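Local coordinates for periplasmic cell division protein (SufI) (Aquifex aeolicus, PDB 6SYY) that is a multicopper oxidase of a hyperthermophile, holding four copper ions and probably oxidising substrates at the expense of molecular oxygen, at residues 310-324 with 357-371. Sequence-based numbering, arbitrary orientation.
Sequences ASVNDVIKLYNFPHN and DNSEFEVMEFRVTKD
N320 lies across the ring of F361: its CB sits over one face, 4.0 Å from the ring centroid, and ND2 reaches the CE1–CZ side at 3.3 Å from CE1, the amide plane turned 31° from the ring. CG of F361 stands between its own backbone N and carbonyl carbon (chi1 50°), which folds the ring back beneath the amide. ND2 also donates to a water that in turn donates to S359 O, in the loop leading into strand 361-370, while OD1 takes the backbone N-H of R262, so both ends of this buried amide are engaged. On the opposite face of the sheet Y319 sets one ring face over the F361 carbonyl, with F361 O 3.7 Å above the ring plane, and its hydroxyl OH comes within 3.2 Å of E360 CG. Strands 315-321 and 361-370 run antiparallel, flanked by strands 261-267 and 239-244, in the cupredoxin-like middle part of the multicopper oxidase. A classic beta bulge interrupts the pairing: V363 N and M364 N both donate to L318 O, the first bond being shorter at 2.7 Å. L318, its CG anti to the backbone N (chi1 173°), sets CD2 against V363 CG1 and CB near the F366 ring. Nearer the start of strand 315-321, I316 CD1 and A310 CB both meet CG2 of V368. Beyond the strands, N358 OD1 sits 3.3 Å above the H323 ring plane and accepts weak bonds from H323 N and N324 N; ND1 is bonded to L325 N, and NE2 weakly to D357 O. The H323 side chain lies about 13 Å from a bound copper and about 11 Å from the side chain of H514, a ligand of the mononuclear site.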
ATOM      1  N   ALA A 310     -16.298  19.219  14.450  1.00 34.10           N
ATOM      2  CA  ALA A 310     -16.868  18.568  15.616  1.00 26.13           C
ATOM      3  C   ALA A 310     -16.783  19.478  16.837  1.00 30.75           C
ATOM      4  O   ALA A 310     -16.019  20.444  16.877  1.00 40.29           O
ATOM      5  CB  ALA A 310     -16.142  17.246  15.890  1.00 25.35           C
ATOM      6  N   SER A 311     -17.588  19.154  17.840  1.00 27.83           N
ATOM      7  CA  SER A 311     -17.560  19.848  19.115  1.00 28.87           C
ATOM      8  C   SER A 311     -16.727  19.054  20.107  1.00 34.27           C
ATOM      9  O   SER A 311     -16.569  17.837  19.980  1.00 28.05           O
ATOM     10  CB  SER A 311     -18.974  20.042  19.663  1.00 30.01           C
ATOM     11  OG  SER A 311     -19.805  20.658  18.697  1.00 32.51           O
ATOM     12  N   VAL A 312     -16.181  19.758  21.099  1.00 38.59           N
ATOM     13  CA  VAL A 312     -15.512  19.066  22.189  1.00 41.65           C
ATOM     14  C   VAL A 312     -16.490  18.076  22.807  1.00 35.98           C
ATOM     15  O   VAL A 312     -17.679  18.376  22.979  1.00 39.24           O
ATOM     16  CB  VAL A 312     -14.983  20.073  23.222  1.00 42.85           C
ATOM     17  CG1 VAL A 312     -14.324  19.350  24.390  1.00 31.28           C
ATOM     18  CG2 VAL A 312     -14.005  21.031  22.561  1.00 30.55           C
ATOM     19  N   ASN A 313     -15.994  16.874  23.095  1.00 32.86           N
ATOM     20  CA  ASN A 313     -16.685  15.697  23.637  1.00 36.13           C
ATOM     21  C   ASN A 313     -17.349  14.872  22.543  1.00 33.58           C
ATOM     22  O   ASN A 313     -17.953  13.844  22.861  1.00 34.03           O
ATOM     23  CB  ASN A 313     -17.735  16.030  24.711  1.00 31.55           C
ATOM     24  CG  ASN A 313     -17.124  16.670  25.934  1.00 32.58           C
ATOM     25  OD1 ASN A 313     -15.965  16.418  26.267  1.00 60.13           O
ATOM     26  ND2 ASN A 313     -17.901  17.504  26.611  1.00 42.98           N
ATOM     27  N   ASP A 314     -17.264  15.274  21.279  1.00 28.42           N
ATOM     28  CA  ASP A 314     -17.772  14.422  20.217  1.00 27.73           C
ATOM     29  C   ASP A 314     -16.893  13.189  20.052  1.00 35.38           C
ATOM     30  O   ASP A 314     -15.680  13.223  20.276  1.00 31.55           O
ATOM     31  CB  ASP A 314     -17.841  15.182  18.892  1.00 28.20           C
ATOM     32  CG  ASP A 314     -19.011  16.142  18.833  1.00 35.21           C
ATOM     33  OD1 ASP A 314     -19.803  16.180  19.796  1.00 39.18           O
ATOM     34  OD2 ASP A 314     -19.138  16.859  17.821  1.00 34.22           O
ATOM     35  N   VAL A 315     -17.525  12.085  19.663  1.00 45.46           N
ATOM     36  CA  VAL A 315     -16.821  10.876  19.255  1.00 41.40           C
ATOM     37  C   VAL A 315     -17.129  10.632  17.786  1.00 45.79           C
ATOM     38  O   VAL A 315     -18.298  10.619  17.382  1.00 32.30           O
ATOM     39  CB  VAL A 315     -17.204   9.663  20.122  1.00 30.28           C
ATOM     40  CG1 VAL A 315     -16.579   9.798  21.501  1.00 28.82           C
ATOM     41  CG2 VAL A 315     -18.715   9.534  20.238  1.00104.53           C
ATOM     42  N   ILE A 316     -16.082  10.477  16.986  1.00 33.97           N
ATOM     43  CA  ILE A 316     -16.216  10.259  15.552  1.00 37.39           C
ATOM     44  C   ILE A 316     -15.740   8.845  15.263  1.00 32.80           C
ATOM     45  O   ILE A 316     -14.609   8.482  15.607  1.00 40.67           O
ATOM     46  CB  ILE A 316     -15.429  11.297  14.740  1.00 34.90           C
ATOM     47  CG1 ILE A 316     -16.144  12.652  14.773  1.00 40.43           C
ATOM     48  CG2 ILE A 316     -15.274  10.842  13.303  1.00 32.03           C
ATOM     49  CD1 ILE A 316     -15.861  13.476  15.986  1.00 43.12           C
ATOM     50  N   LYS A 317     -16.608   8.042  14.650  1.00 32.39           N
ATOM     51  CA  LYS A 317     -16.320   6.641  14.369  1.00 31.62           C
ATOM     52  C   LYS A 317     -15.789   6.508  12.948  1.00 22.93           C
ATOM     53  O   LYS A 317     -16.503   6.809  11.985  1.00 35.97           O
ATOM     54  CB  LYS A 317     -17.569   5.777  14.551  1.00 27.21           C
ATOM     55  CG  LYS A 317     -18.024   5.607  16.000  1.00 37.98           C
ATOM     56  CD  LYS A 317     -19.371   4.883  16.101  1.00 52.86           C
ATOM     57  CE  LYS A 317     -20.491   5.680  15.437  1.00 96.29           C
ATOM     58  NZ  LYS A 317     -21.843   5.089  15.657  1.00 59.80           N
ATOM     59  N   LEU A 318     -14.537   6.075  12.819  1.00 22.39           N
ATOM     60  CA  LEU A 318     -14.025   5.627  11.527  1.00 25.56           C
ATOM     61  C   LEU A 318     -14.651   4.276  11.217  1.00 27.98           C
ATOM     62  O   LEU A 318     -14.283   3.258  11.814  1.00 31.22           O
ATOM     63  CB  LEU A 318     -12.505   5.532  11.537  1.00 32.44           C
ATOM     64  CG  LEU A 318     -11.949   4.903  10.258  1.00 32.47           C
ATOM     65  CD1 LEU A 318     -12.165   5.830   9.075  1.00 21.59           C
ATOM     66  CD2 LEU A 318     -10.484   4.541  10.404  1.00 27.99           C
ATOM     67  N   TYR A 319     -15.606   4.264  10.297  1.00 27.78           N
ATOM     68  CA  TYR A 319     -16.494   3.131  10.110  1.00 34.12           C
ATOM     69  C   TYR A 319     -16.300   2.524   8.730  1.00 31.46           C
ATOM     70  O   TYR A 319     -16.112   3.244   7.745  1.00 36.44           O
ATOM     71  CB  TYR A 319     -17.948   3.559  10.293  1.00 24.10           C
ATOM     72  CG  TYR A 319     -18.886   2.405  10.496  1.00 30.16           C
ATOM     73  CD1 TYR A 319     -19.048   1.830  11.753  1.00 25.97           C
ATOM     74  CD2 TYR A 319     -19.615   1.886   9.434  1.00 40.98           C
ATOM     75  CE1 TYR A 319     -19.911   0.768  11.943  1.00 28.61           C
ATOM     76  CE2 TYR A 319     -20.479   0.826   9.613  1.00 59.67           C
ATOM     77  CZ  TYR A 319     -20.624   0.270  10.866  1.00 50.71           C
ATOM     78  OH  TYR A 319     -21.488  -0.786  11.035  1.00 69.24           O
ATOM     79  N   ASN A 320     -16.346   1.196   8.669  1.00 31.28           N
ATOM     80  CA  ASN A 320     -16.249   0.460   7.417  1.00 23.82           C
ATOM     81  C   ASN A 320     -17.638  -0.000   7.009  1.00 24.87           C
ATOM     82  O   ASN A 320     -18.290  -0.745   7.747  1.00 38.31           O
ATOM     83  CB  ASN A 320     -15.315  -0.743   7.549  1.00 25.48           C
ATOM     84  CG  ASN A 320     -15.216  -1.538   6.262  1.00 29.31           C
ATOM     85  OD1 ASN A 320     -14.568  -1.114   5.308  1.00 32.68           O
ATOM     86  ND2 ASN A 320     -15.870  -2.691   6.227  1.00 35.75           N
ATOM     87  N   PHE A 321     -18.084   0.445   5.850  1.00 29.37           N
ATOM     88  CA  PHE A 321     -19.351   0.041   5.264  1.00 25.90           C
ATOM     89  C   PHE A 321     -19.133  -1.102   4.285  1.00 33.34           C
ATOM     90  O   PHE A 321     -17.997  -1.370   3.882  1.00 36.03           O
ATOM     91  CB  PHE A 321     -20.003   1.232   4.556  1.00 25.79           C
ATOM     92  CG  PHE A 321     -20.584   2.246   5.499  1.00 35.52           C
ATOM     93  CD1 PHE A 321     -21.808   2.017   6.113  1.00 53.83           C
ATOM     94  CD2 PHE A 321     -19.910   3.426   5.776  1.00 37.61           C
ATOM     95  CE1 PHE A 321     -22.350   2.944   6.982  1.00 31.24           C
ATOM     96  CE2 PHE A 321     -20.449   4.358   6.645  1.00 45.38           C
ATOM     97  CZ  PHE A 321     -21.669   4.116   7.249  1.00 39.03           C
ATOM     98  N   PRO A 322     -20.189  -1.827   3.912  1.00 27.85           N
ATOM     99  CA  PRO A 322     -20.031  -2.907   2.926  1.00 39.33           C
ATOM    100  C   PRO A 322     -19.388  -2.408   1.640  1.00 34.22           C
ATOM    101  O   PRO A 322     -19.842  -1.436   1.032  1.00 42.24           O
ATOM    102  CB  PRO A 322     -21.467  -3.383   2.698  1.00 29.86           C
ATOM    103  CG  PRO A 322     -22.146  -3.104   4.003  1.00 30.19           C
ATOM    104  CD  PRO A 322     -21.531  -1.833   4.522  1.00 28.76           C
ATOM    105  N   HIS A 323     -18.309  -3.081   1.228  1.00 45.47           N
ATOM    106  CA  HIS A 323     -17.518  -2.607   0.099  1.00 50.91           C
ATOM    107  C   HIS A 323     -18.173  -2.884  -1.246  1.00 48.90           C
ATOM    108  O   HIS A 323     -17.816  -2.233  -2.234  1.00 65.22           O
ATOM    109  CB  HIS A 323     -16.114  -3.223   0.132  1.00 50.65           C
ATOM    110  CG  HIS A 323     -16.102  -4.720   0.141  1.00 48.88           C
ATOM    111  ND1 HIS A 323     -16.534  -5.476  -0.928  1.00 37.82           N
ATOM    112  CD2 HIS A 323     -15.694  -5.602   1.085  1.00 41.10           C
ATOM    113  CE1 HIS A 323     -16.400  -6.758  -0.639  1.00 53.04           C
ATOM    114  NE2 HIS A 323     -15.892  -6.862   0.576  1.00 39.59           N
ATOM    115  N   ASN A 324     -19.111  -3.831  -1.304  1.00 49.50           N
ATOM    116  CA  ASN A 324     -19.916  -4.114  -2.492  1.00 50.30           C
ATOM    117  C   ASN A 324     -19.067  -4.455  -3.715  1.00 66.45           C
ATOM    118  O   ASN A 324     -19.517  -4.295  -4.854  1.00 55.04           O
ATOM    119  CB  ASN A 324     -20.858  -2.947  -2.807  1.00 52.30           C
ATOM    120  CG  ASN A 324     -21.878  -2.714  -1.708  1.00 77.53           C
ATOM    121  OD1 ASN A 324     -22.321  -3.656  -1.049  1.00 67.63           O
ATOM    122  ND2 ASN A 324     -22.253  -1.455  -1.500  1.00 50.47           N
ATOM    123  N   ASP A 357     -15.764 -11.866   3.398  1.00 40.35           N
ATOM    124  CA  ASP A 357     -16.762 -11.168   4.192  1.00 42.71           C
ATOM    125  C   ASP A 357     -17.083  -9.822   3.554  1.00 47.31           C
ATOM    126  O   ASP A 357     -16.229  -9.203   2.915  1.00 47.91           O
ATOM    127  CB  ASP A 357     -16.250 -11.004   5.640  1.00 54.27           C
ATOM    128  CG  ASP A 357     -17.016  -9.972   6.428  1.00 48.24           C
ATOM    129  OD1 ASP A 357     -16.732  -8.767   6.268  1.00 65.76           O
ATOM    130  OD2 ASP A 357     -17.906 -10.364   7.210  1.00110.13           O
ATOM    131  N   ASN A 358     -18.333  -9.377   3.727  1.00 51.15           N
ATOM    132  CA  ASN A 358     -18.797  -8.092   3.210  1.00 38.20           C
ATOM    133  C   ASN A 358     -19.528  -7.306   4.293  1.00 37.32           C
ATOM    134  O   ASN A 358     -20.459  -6.548   4.003  1.00 37.36           O
ATOM    135  CB  ASN A 358     -19.698  -8.287   1.986  1.00 41.03           C
ATOM    136  CG  ASN A 358     -19.912  -7.000   1.194  1.00 45.33           C
ATOM    137  OD1 ASN A 358     -19.139  -6.046   1.302  1.00 31.36           O
ATOM    138  ND2 ASN A 358     -20.970  -6.972   0.393  1.00 42.54           N
ATOM    139  N   SER A 359     -19.117  -7.470   5.546  1.00 37.86           N
ATOM    140  CA  SER A 359     -19.839  -6.899   6.670  1.00 56.13           C
ATOM    141  C   SER A 359     -19.375  -5.473   6.959  1.00 47.73           C
ATOM    142  O   SER A 359     -18.359  -4.997   6.447  1.00 38.94           O
ATOM    143  CB  SER A 359     -19.673  -7.778   7.911  1.00 35.52           C
ATOM    144  OG  SER A 359     -18.306  -7.950   8.241  1.00 50.51           O
ATOM    145  N   GLU A 360     -20.153  -4.783   7.789  1.00 50.42           N
ATOM    146  CA  GLU A 360     -19.825  -3.445   8.250  1.00 47.42           C
ATOM    147  C   GLU A 360     -19.419  -3.494   9.716  1.00 32.65           C
ATOM    148  O   GLU A 360     -19.908  -4.329  10.484  1.00 43.29           O
ATOM    149  CB  GLU A 360     -21.003  -2.485   8.063  1.00 38.23           C
ATOM    150  CG  GLU A 360     -22.282  -2.906   8.755  1.00 38.20           C
ATOM    151  CD  GLU A 360     -23.394  -1.889   8.579  1.00 59.88           C
ATOM    152  OE1 GLU A 360     -23.427  -1.216   7.527  1.00 70.55           O
ATOM    153  OE2 GLU A 360     -24.230  -1.753   9.495  1.00 88.24           O
ATOM    154  N   PHE A 361     -18.515  -2.595  10.097  1.00 32.61           N
ATOM    155  CA  PHE A 361     -17.929  -2.627  11.430  1.00 34.06           C
ATOM    156  C   PHE A 361     -17.114  -1.365  11.651  1.00 29.94           C
ATOM    157  O   PHE A 361     -16.593  -0.774  10.699  1.00 28.77           O
ATOM    158  CB  PHE A 361     -17.037  -3.862  11.615  1.00 36.25           C
ATOM    159  CG  PHE A 361     -16.037  -4.053  10.513  1.00 28.19           C
ATOM    160  CD1 PHE A 361     -16.323  -4.876   9.436  1.00 31.86           C
ATOM    161  CD2 PHE A 361     -14.812  -3.409  10.547  1.00 27.32           C
ATOM    162  CE1 PHE A 361     -15.407  -5.053   8.418  1.00 32.57           C
ATOM    163  CE2 PHE A 361     -13.898  -3.574   9.524  1.00 38.06           C
ATOM    164  CZ  PHE A 361     -14.193  -4.403   8.463  1.00 31.85           C
ATOM    165  N   GLU A 362     -16.993  -0.972  12.915  1.00 26.73           N
ATOM    166  CA  GLU A 362     -16.157   0.169  13.257  1.00 29.16           C
ATOM    167  C   GLU A 362     -14.685  -0.213  13.163  1.00 31.07           C
ATOM    168  O   GLU A 362     -14.277  -1.285  13.617  1.00 40.16           O
ATOM    169  CB  GLU A 362     -16.493   0.662  14.664  1.00 30.78           C
ATOM    170  CG  GLU A 362     -15.603   1.783  15.175  1.00 51.07           C
ATOM    171  CD  GLU A 362     -16.109   2.370  16.476  1.00 48.71           C
ATOM    172  OE1 GLU A 362     -17.342   2.387  16.677  1.00 72.23           O
ATOM    173  OE2 GLU A 362     -15.280   2.810  17.299  1.00 64.86           O
ATOM    174  N   VAL A 363     -13.890   0.660  12.549  1.00 38.18           N
ATOM    175  CA  VAL A 363     -12.443   0.461  12.502  1.00 23.60           C
ATOM    176  C   VAL A 363     -11.754   1.145  13.675  1.00 35.52           C
ATOM    177  O   VAL A 363     -10.851   0.577  14.295  1.00 36.29           O
ATOM    178  CB  VAL A 363     -11.885   0.965  11.156  1.00 23.99           C
ATOM    179  CG1 VAL A 363     -10.372   0.887  11.154  1.00 22.14           C
ATOM    180  CG2 VAL A 363     -12.466   0.163  10.005  1.00 27.45           C
ATOM    181  N   MET A 364     -12.183   2.358  14.009  1.00 31.24           N
ATOM    182  CA  MET A 364     -11.465   3.171  14.977  1.00 33.43           C
ATOM    183  C   MET A 364     -12.377   4.294  15.458  1.00 23.38           C
ATOM    184  O   MET A 364     -13.317   4.699  14.767  1.00 29.90           O
ATOM    185  CB  MET A 364     -10.182   3.724  14.356  1.00 22.38           C
ATOM    186  CG  MET A 364      -9.256   4.407  15.316  1.00 40.21           C
ATOM    187  SD  MET A 364      -7.887   5.145  14.423  1.00 37.12           S
ATOM    188  CE  MET A 364      -7.310   6.294  15.662  1.00 41.23           C
ATOM    189  N   GLU A 365     -12.085   4.793  16.656  1.00 30.05           N
ATOM    190  CA  GLU A 365     -12.861   5.855  17.282  1.00 35.07           C
ATOM    191  C   GLU A 365     -11.956   7.041  17.578  1.00 40.78           C
ATOM    192  O   GLU A 365     -10.877   6.878  18.158  1.00 34.55           O
ATOM    193  CB  GLU A 365     -13.525   5.352  18.566  1.00 32.54           C
ATOM    194  CG  GLU A 365     -13.871   6.432  19.567  1.00 55.23           C
ATOM    195  CD  GLU A 365     -14.330   5.857  20.891  1.00 78.34           C
ATOM    196  OE1 GLU A 365     -15.108   4.879  20.871  1.00 51.87           O
ATOM    197  OE2 GLU A 365     -13.903   6.371  21.949  1.00 63.43           O
ATOM    198  N   PHE A 366     -12.391   8.229  17.170  1.00 29.69           N
ATOM    199  CA  PHE A 366     -11.716   9.477  17.498  1.00 26.58           C
ATOM    200  C   PHE A 366     -12.534  10.228  18.537  1.00 37.66           C
ATOM    201  O   PHE A 366     -13.755  10.359  18.397  1.00 29.69           O
ATOM    202  CB  PHE A 366     -11.526  10.351  16.258  1.00 30.81           C
ATOM    203  CG  PHE A 366     -10.610   9.757  15.239  1.00 33.08           C
ATOM    204  CD1 PHE A 366      -9.237   9.879  15.372  1.00 29.48           C
ATOM    205  CD2 PHE A 366     -11.119   9.080  14.144  1.00 39.53           C
ATOM    206  CE1 PHE A 366      -8.388   9.335  14.431  1.00 27.90           C
ATOM    207  CE2 PHE A 366     -10.276   8.529  13.200  1.00 37.64           C
ATOM    208  CZ  PHE A 366      -8.906   8.658  13.345  1.00 29.42           C
ATOM    209  N   ARG A 367     -11.863  10.717  19.571  1.00 31.95           N
ATOM    210  CA  ARG A 367     -12.499  11.469  20.644  1.00 28.74           C
ATOM    211  C   ARG A 367     -11.957  12.889  20.594  1.00 25.72           C
ATOM    212  O   ARG A 367     -10.775  13.116  20.869  1.00 32.22           O
ATOM    213  CB  ARG A 367     -12.226  10.825  22.000  1.00 26.78           C
ATOM    214  CG  ARG A 367     -12.431   9.320  22.034  1.00 41.68           C
ATOM    215  CD  ARG A 367     -11.488   8.691  23.045  1.00 49.44           C
ATOM    216  NE  ARG A 367     -11.899   7.353  23.452  1.00 33.36           N
ATOM    217  CZ  ARG A 367     -11.382   6.710  24.493  1.00 55.29           C
ATOM    218  NH1 ARG A 367     -10.439   7.291  25.225  1.00 48.11           N
ATOM    219  NH2 ARG A 367     -11.806   5.492  24.807  1.00 40.44           N
ATOM    220  N   VAL A 368     -12.816  13.835  20.230  1.00 25.79           N
ATOM    221  CA  VAL A 368     -12.463  15.249  20.232  1.00 43.22           C
ATOM    222  C   VAL A 368     -12.460  15.740  21.674  1.00 36.72           C
ATOM    223  O   VAL A 368     -13.496  16.156  22.203  1.00 36.03           O
ATOM    224  CB  VAL A 368     -13.436  16.059  19.355  1.00 25.89           C
ATOM    225  CG1 VAL A 368     -13.002  17.511  19.269  1.00 43.39           C
ATOM    226  CG2 VAL A 368     -13.519  15.446  17.971  1.00 24.86           C
ATOM    227  N   THR A 369     -11.297  15.690  22.321  1.00 35.43           N
ATOM    228  CA  THR A 369     -11.207  15.937  23.754  1.00 36.80           C
ATOM    229  C   THR A 369     -10.801  17.360  24.112  1.00 31.68           C
ATOM    230  O   THR A 369     -11.045  17.786  25.247  1.00 34.14           O
ATOM    231  CB  THR A 369     -10.213  14.960  24.397  1.00 37.74           C
ATOM    232  OG1 THR A 369      -8.962  15.021  23.701  1.00 43.52           O
ATOM    233  CG2 THR A 369     -10.749  13.533  24.338  1.00 34.78           C
ATOM    234  N   LYS A 370     -10.199  18.104  23.186  1.00 33.54           N
ATOM    235  CA  LYS A 370      -9.667  19.423  23.493  1.00 50.68           C
ATOM    236  C   LYS A 370     -10.005  20.399  22.380  1.00 33.44           C
ATOM    237  O   LYS A 370     -10.005  20.035  21.199  1.00 35.96           O
ATOM    238  CB  LYS A 370      -8.142  19.389  23.683  1.00 35.30           C
ATOM    239  CG  LYS A 370      -7.680  18.650  24.918  1.00 46.79           C
ATOM    240  CD  LYS A 370      -6.166  18.689  25.034  1.00 70.78           C
ATOM    241  CE  LYS A 370      -5.656  20.120  25.007  1.00 79.25           C
ATOM    242  NZ  LYS A 370      -4.180  20.185  25.185  1.00 92.01           N
ATOM    243  N   ASP A 371     -10.277  21.642  22.764  1.00 34.60           N
ATOM    244  CA  ASP A 371     -10.383  22.731  21.811  1.00 30.41           C
ATOM    245  C   ASP A 371      -8.985  23.212  21.426  1.00 45.58           C
ATOM    246  O   ASP A 371      -7.977  22.832  22.028  1.00 34.70           O
ATOM    247  CB  ASP A 371     -11.209  23.876  22.395  1.00 45.50           C
ATOM    248  CG  ASP A 371     -11.973  24.652  21.333  1.00 56.86           C
ATOM    249  OD1 ASP A 371     -11.627  24.535  20.138  1.00 44.89           O
ATOM    250  OD2 ASP A 371     -12.920  25.383  21.701  1.00 56.79           O
TER
HETATM  251  O   HOH W   1     -16.754  -4.481   4.229  1.00 32.64           O